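Fasciclin-1 (Drosophila melanogaster, PDB 1O70) acts as a neural cell adhesion molecule, a probably GPI-anchored extracellular protein built of repeated FAS1 domains, of which this chain holds the third and fourth. Local coordinates at residues F110-V115 / D168-D173; G36-D41 / Q75-H80. One frame throughout, in Å; residues are numbered along the deposited sequence.

Interaction 1. Residues F110-V115 / D168-D173. With NAG (2-acetamido-2-deoxy-beta-D-glucopyranose), chain B; NAG (2-acetamido-2-deoxy-beta-D-glucopyranose), chain C.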
# COMPACT_ATOMS: atom_id res chain seq x y z
N PHE A 110 5.83 1.77 -5.77
CA PHE A 110 5.52 3.09 -6.30
C PHE A 110 4.82 3.85 -5.17
O PHE A 110 4.44 3.25 -4.16
CB PHE A 110 4.67 3.01 -7.57
CG PHE A 110 3.32 2.41 -7.38
CD1 PHE A 110 2.31 3.14 -6.74
CD2 PHE A 110 3.03 1.13 -7.85
CE1 PHE A 110 1.03 2.61 -6.58
CE2 PHE A 110 1.75 0.58 -7.69
CZ PHE A 110 0.75 1.33 -7.05
N LEU A 111 4.68 5.16 -5.31
CA LEU A 111 4.05 5.97 -4.29
C LEU A 111 2.98 6.82 -4.95
O LEU A 111 2.81 6.77 -6.17
CB LEU A 111 5.06 6.94 -3.66
CG LEU A 111 6.49 6.45 -3.43
CD1 LEU A 111 7.37 7.62 -2.97
CD2 LEU A 111 6.46 5.34 -2.38
N TYR A 112 2.26 7.59 -4.15
CA TYR A 112 1.27 8.50 -4.67
C TYR A 112 0.98 9.45 -3.53
O TYR A 112 1.21 9.11 -2.37
CB TYR A 112 0.02 7.77 -5.20
CG TYR A 112 -0.79 7.02 -4.20
CD1 TYR A 112 -1.80 7.67 -3.46
CD2 TYR A 112 -0.57 5.67 -3.97
CE1 TYR A 112 -2.55 6.98 -2.53
CE2 TYR A 112 -1.30 4.97 -3.04
CZ TYR A 112 -2.30 5.63 -2.32
OH TYR A 112 -3.07 4.94 -1.41
N PHE A 113 0.52 10.65 -3.86
CA PHE A 113 0.27 11.66 -2.85
C PHE A 113 -1.18 12.09 -2.78
O PHE A 113 -1.99 11.83 -3.67
CB PHE A 113 1.12 12.91 -3.12
CG PHE A 113 2.59 12.63 -3.28
CD1 PHE A 113 3.08 12.03 -4.42
CD2 PHE A 113 3.48 12.97 -2.26
CE1 PHE A 113 4.44 11.77 -4.56
CE2 PHE A 113 4.84 12.71 -2.40
CZ PHE A 113 5.32 12.11 -3.55
N ASN A 114 -1.50 12.77 -1.68
CA ASN A 114 -2.82 13.32 -1.47
C ASN A 114 -2.58 14.75 -1.00
O ASN A 114 -1.81 14.97 -0.06
CB ASN A 114 -3.59 12.56 -0.40
CG ASN A 114 -4.96 13.15 -0.16
OD1 ASN A 114 -5.76 13.28 -1.09
ND2 ASN A 114 -5.24 13.52 1.08
N VAL A 115 -3.23 15.71 -1.65
CA VAL A 115 -3.09 17.12 -1.30
C VAL A 115 -4.40 17.73 -0.82
O VAL A 115 -5.42 17.60 -1.49
CB VAL A 115 -2.58 17.94 -2.50
CG1 VAL A 115 -2.51 19.42 -2.12
CG2 VAL A 115 -1.21 17.44 -2.95
N ASP A 168 -6.70 4.46 6.04
CA ASP A 168 -6.59 4.64 4.59
C ASP A 168 -7.96 4.96 3.96
O ASP A 168 -8.82 4.08 3.85
CB ASP A 168 -6.03 3.37 3.95
CG ASP A 168 -5.51 3.60 2.53
OD1 ASP A 168 -6.15 4.34 1.75
OD2 ASP A 168 -4.47 3.01 2.18
N PRO A 169 -8.16 6.20 3.50
CA PRO A 169 -9.45 6.57 2.89
C PRO A 169 -9.88 5.67 1.73
O PRO A 169 -11.08 5.51 1.46
CB PRO A 169 -9.23 8.01 2.41
CG PRO A 169 -8.05 8.49 3.21
CD PRO A 169 -7.17 7.28 3.31
N MET A 170 -8.90 5.11 1.04
CA MET A 170 -9.17 4.26 -0.10
C MET A 170 -9.84 2.94 0.28
O MET A 170 -10.52 2.31 -0.54
CB MET A 170 -7.87 3.97 -0.84
CG MET A 170 -8.11 3.58 -2.27
SD MET A 170 -6.62 3.57 -3.24
CE MET A 170 -6.20 1.89 -3.02
N MET A 171 -9.67 2.57 1.54
CA MET A 171 -10.20 1.34 2.10
C MET A 171 -11.45 1.57 2.94
O MET A 171 -11.99 0.61 3.49
CB MET A 171 -9.12 0.65 2.95
CG MET A 171 -7.86 0.24 2.16
SD MET A 171 -6.58 -0.51 3.19
CE MET A 171 -5.17 -0.59 2.09
N SER A 172 -11.91 2.81 3.01
CA SER A 172 -13.07 3.17 3.83
C SER A 172 -14.30 2.26 3.73
O SER A 172 -14.91 1.94 4.75
CB SER A 172 -13.48 4.62 3.56
OG SER A 172 -14.47 4.72 2.54
N ASP A 173 -14.67 1.86 2.51
CA ASP A 173 -15.84 0.99 2.35
C ASP A 173 -15.59 -0.40 2.93
O ASP A 173 -16.36 -0.90 3.74
CB ASP A 173 -16.22 0.87 0.87
CG ASP A 173 -16.98 2.08 0.36
OD1 ASP A 173 -17.35 2.93 1.17
OD2 ASP A 173 -17.20 2.19 -0.86
C1 NAG B . -2.83 9.40 4.85
C2 NAG B . -3.68 9.65 3.60
C3 NAG B . -4.53 10.90 3.82
C4 NAG B . -5.36 10.78 5.11
C5 NAG B . -4.44 10.41 6.29
C6 NAG B . -5.16 10.15 7.59
C7 NAG B . -2.87 9.00 1.43
C8 NAG B . -1.97 9.30 0.24
N2 NAG B . -2.82 9.84 2.45
O3 NAG B . -5.36 11.14 2.70
O4 NAG B . -5.99 12.04 5.39
O5 NAG B . -3.68 9.22 5.98
O6 NAG B . -6.20 9.21 7.42
O7 NAG B . -3.60 8.01 1.41
C1 NAG C . -7.32 12.19 5.04
C2 NAG C . -7.94 13.28 5.88
C3 NAG C . -9.41 13.42 5.51
C4 NAG C . -9.52 13.70 4.00
C5 NAG C . -8.74 12.65 3.17
C6 NAG C . -8.66 13.07 1.71
C7 NAG C . -7.08 13.73 8.09
C8 NAG C . -7.68 14.08 9.44
N2 NAG C . -7.80 12.95 7.29
O3 NAG C . -9.98 14.48 6.26
O4 NAG C . -10.87 13.73 3.57
O5 NAG C . -7.38 12.53 3.65
O6 NAG C . -8.12 14.39 1.60
O7 NAG C . -5.98 14.17 7.77
O HOH W 1 -4.83 6.06 0.01

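Interaction 2. Residues G36-D41 / Q75-H80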
# COMPACT_ATOMS: atom_id res chain seq x y z
N GLY A 36 26.15 2.21 -0.63
CA GLY A 36 26.61 3.40 -1.30
C GLY A 36 26.12 3.32 -2.73
O GLY A 36 26.12 4.30 -3.47
N ALA A 37 25.69 2.11 -3.10
CA ALA A 37 25.16 1.84 -4.45
C ALA A 37 23.98 2.77 -4.70
O ALA A 37 23.71 3.18 -5.84
CB ALA A 37 24.72 0.39 -4.56
N VAL A 38 23.28 3.09 -3.63
CA VAL A 38 22.13 3.98 -3.70
C VAL A 38 22.57 5.32 -4.28
O VAL A 38 21.92 5.87 -5.18
CB VAL A 38 21.52 4.19 -2.30
CG1 VAL A 38 20.44 5.25 -2.36
CG2 VAL A 38 20.97 2.87 -1.77
N LEU A 39 23.67 5.85 -3.76
CA LEU A 39 24.17 7.14 -4.21
C LEU A 39 24.47 7.13 -5.71
O LEU A 39 24.32 8.14 -6.39
CB LEU A 39 25.43 7.51 -3.40
CG LEU A 39 26.00 8.94 -3.37
CD1 LEU A 39 26.82 9.21 -4.62
CD2 LEU A 39 24.88 9.96 -3.22
N ASP A 40 24.87 5.97 -6.24
CA ASP A 40 25.18 5.87 -7.67
C ASP A 40 23.94 6.06 -8.53
O ASP A 40 23.97 6.79 -9.53
CB ASP A 40 25.82 4.52 -7.99
CG ASP A 40 27.25 4.42 -7.49
OD1 ASP A 40 27.99 5.43 -7.62
OD2 ASP A 40 27.62 3.33 -6.97
N ASP A 41 22.86 5.38 -8.15
CA ASP A 41 21.61 5.48 -8.90
C ASP A 41 21.04 6.89 -8.85
O ASP A 41 20.51 7.40 -9.84
CB ASP A 41 20.59 4.48 -8.35
CG ASP A 41 21.01 3.04 -8.60
OD1 ASP A 41 21.45 2.73 -9.73
OD2 ASP A 41 20.90 2.23 -7.66
N GLN A 75 16.46 -1.34 -0.17
CA GLN A 75 15.13 -1.34 -0.77
C GLN A 75 14.29 -0.24 -0.17
O GLN A 75 13.51 0.42 -0.87
CB GLN A 75 14.44 -2.68 -0.55
CG GLN A 75 15.07 -3.82 -1.29
CD GLN A 75 14.24 -5.07 -1.17
OE1 GLN A 75 13.11 -5.15 -1.69
NE2 GLN A 75 14.77 -6.07 -0.47
N ILE A 76 14.45 -0.03 1.13
CA ILE A 76 13.72 1.00 1.83
C ILE A 76 14.19 2.35 1.32
O ILE A 76 13.38 3.21 0.96
CB ILE A 76 13.94 0.88 3.33
CG1 ILE A 76 13.24 -0.39 3.82
CG2 ILE A 76 13.45 2.13 4.05
CD1 ILE A 76 13.33 -0.63 5.31
N LEU A 77 15.51 2.54 1.28
CA LEU A 77 16.07 3.79 0.79
C LEU A 77 15.60 4.06 -0.64
O LEU A 77 15.15 5.17 -0.93
CB LEU A 77 17.60 3.74 0.81
CG LEU A 77 18.32 3.87 2.17
CD1 LEU A 77 19.76 3.42 2.02
CD2 LEU A 77 18.25 5.31 2.66
N ASN A 78 15.67 3.06 -1.50
CA ASN A 78 15.27 3.23 -2.90
C ASN A 78 13.84 3.70 -3.14
O ASN A 78 13.59 4.40 -4.12
CB ASN A 78 15.50 1.95 -3.68
CG ASN A 78 16.95 1.58 -3.78
OD1 ASN A 78 17.82 2.44 -3.87
ND2 ASN A 78 17.23 0.28 -3.75
N MET A 79 12.91 3.33 -2.27
CA MET A 79 11.53 3.75 -2.48
C MET A 79 11.30 5.20 -2.06
O MET A 79 10.24 5.77 -2.33
CB MET A 79 10.54 2.82 -1.77
CG MET A 79 10.65 2.77 -0.28
SD MET A 79 9.34 1.75 0.48
CE MET A 79 9.91 0.08 0.06
N HIS A 80 12.30 5.81 -1.41
CA HIS A 80 12.20 7.21 -1.00
C HIS A 80 12.77 8.08 -2.11
O HIS A 80 12.81 9.30 -1.99
CB HIS A 80 13.00 7.49 0.27
CG HIS A 80 12.35 7.02 1.53
ND1 HIS A 80 12.47 5.72 2.00
CD2 HIS A 80 11.61 7.68 2.46
CE1 HIS A 80 11.84 5.61 3.16
NE2 HIS A 80 11.31 6.79 3.46
O HOH W 2 20.27 1.70 -5.34

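Interaction 1. Residues F110-V115 / D168-D173
Tyr112, on strand 110-116 of the third FAS1 domain, faces Asp168 and Met170 of the fourth, and the N-glycan on Asn132 lies against both segments, so this is a domain-domain interface bridged by water and sugar. No direct hydrogen bond joins the two segments. Asp168, just past helix 161-167, reaches the tyrosine through water 1, which accepts from Tyr112 OH at 2.5 Å and donates to Asp168 OD1 at 2.8 Å. The same water donates to O7 of the chain B N-acetylglucosamine at 2.7 Å, so one molecule ties strand, turn and glycan together. It lies at the edge of the tyrosine ring, in its plane. The other carboxylate oxygen, OD2, is in a salt bridge with Arg290, which also touches Tyr112 and Met170. Pro169 turns its ring to the glycan, its CG 3.8 Å from O3 of the chain B sugar. Met170, whose CB is directed toward the strand, brings SD to 4.2 Å from Tyr112 OH, a loose approach. Its backbone N donates to Asp168 OD1 at 2.9 Å, an Asx turn that steadies the carboxylate holding the water; the N-H comes from the anti side, 22° out of the carboxylate plane. The chain B sugar also contacts the strand. Its acetyl methyl C8 lies 3.7 Å from Tyr112 CE1, meeting the ring obliquely. Two residues on, Asn114 has CG anti to its backbone N (chi1 179°), which carries the amide out to the glycan; ND2 lies close to O3 of the chain B sugar and donates almost straight, at 168°, to O6 of the chain C sugar over 3.1 Å.

Interaction 2. Residues G36-D41 / Q75-H80
Two helices of the third FAS1 domain, 37-43 and 70-79, meet here in a small helix-helix contact whose apolar pair is Val38 and Leu77, with the Asn78 amide oxygen beside the valine. The backbones come nearest at Val38 and Asn78, with the CA atoms 6.9 Å apart. Val38 CG2 does most of the touching: it sits 4.0 Å from Leu77 CD1, the two side chains crossing at about a right angle, and 3.8 Å from Asn78 OD1. A chi1 of 173° sets CG1 anti to the backbone N and CG2 anti to the carbonyl carbon, which turns both methyls to the amide oxygen, CG1 less closely. That oxygen has a polar partner as well, since water 2 donates to Asn78 OD1 at 3.0 Å and to Asp41 OD2 at 2.5 Å, linking the helices one turn along from the valine. In the FAS1 fold these helices pack together with helix 21-33, which offers Phe27 and Val30 to Leu77, while its Ile31 touches both Val38 and Leu77, so the three helices share one apolar patch. Leu77 and Val38 are buried in it, while Asp41 is exposed. His80 folds back on the turn before it: ND1 donates to Ile76 O at 2.9 Å, with the oxygen 8° from the imidazole plane and the N-H arriving from above the carbonyl plane.

Interaction 2 lies within the third FAS1 domain, whereas interaction 1 joins that domain to the fourth; their centres are 24 Å apart. They are nevertheless in contact, for Leu111 CD1 rests 3.5 Å from Met79 O, so the strand that presents Tyr112 to the fourth FAS1 domain touches the backbone of the segment that carries Leu77 and Asn78. His80 and Leu111 also both touch Leu154. Both segments of interaction 2 precede those of interaction 1 in the sequence. The glycan sits at the domain boundary with interaction 1, while interaction 2 lies away from it, among the helices of the third domain.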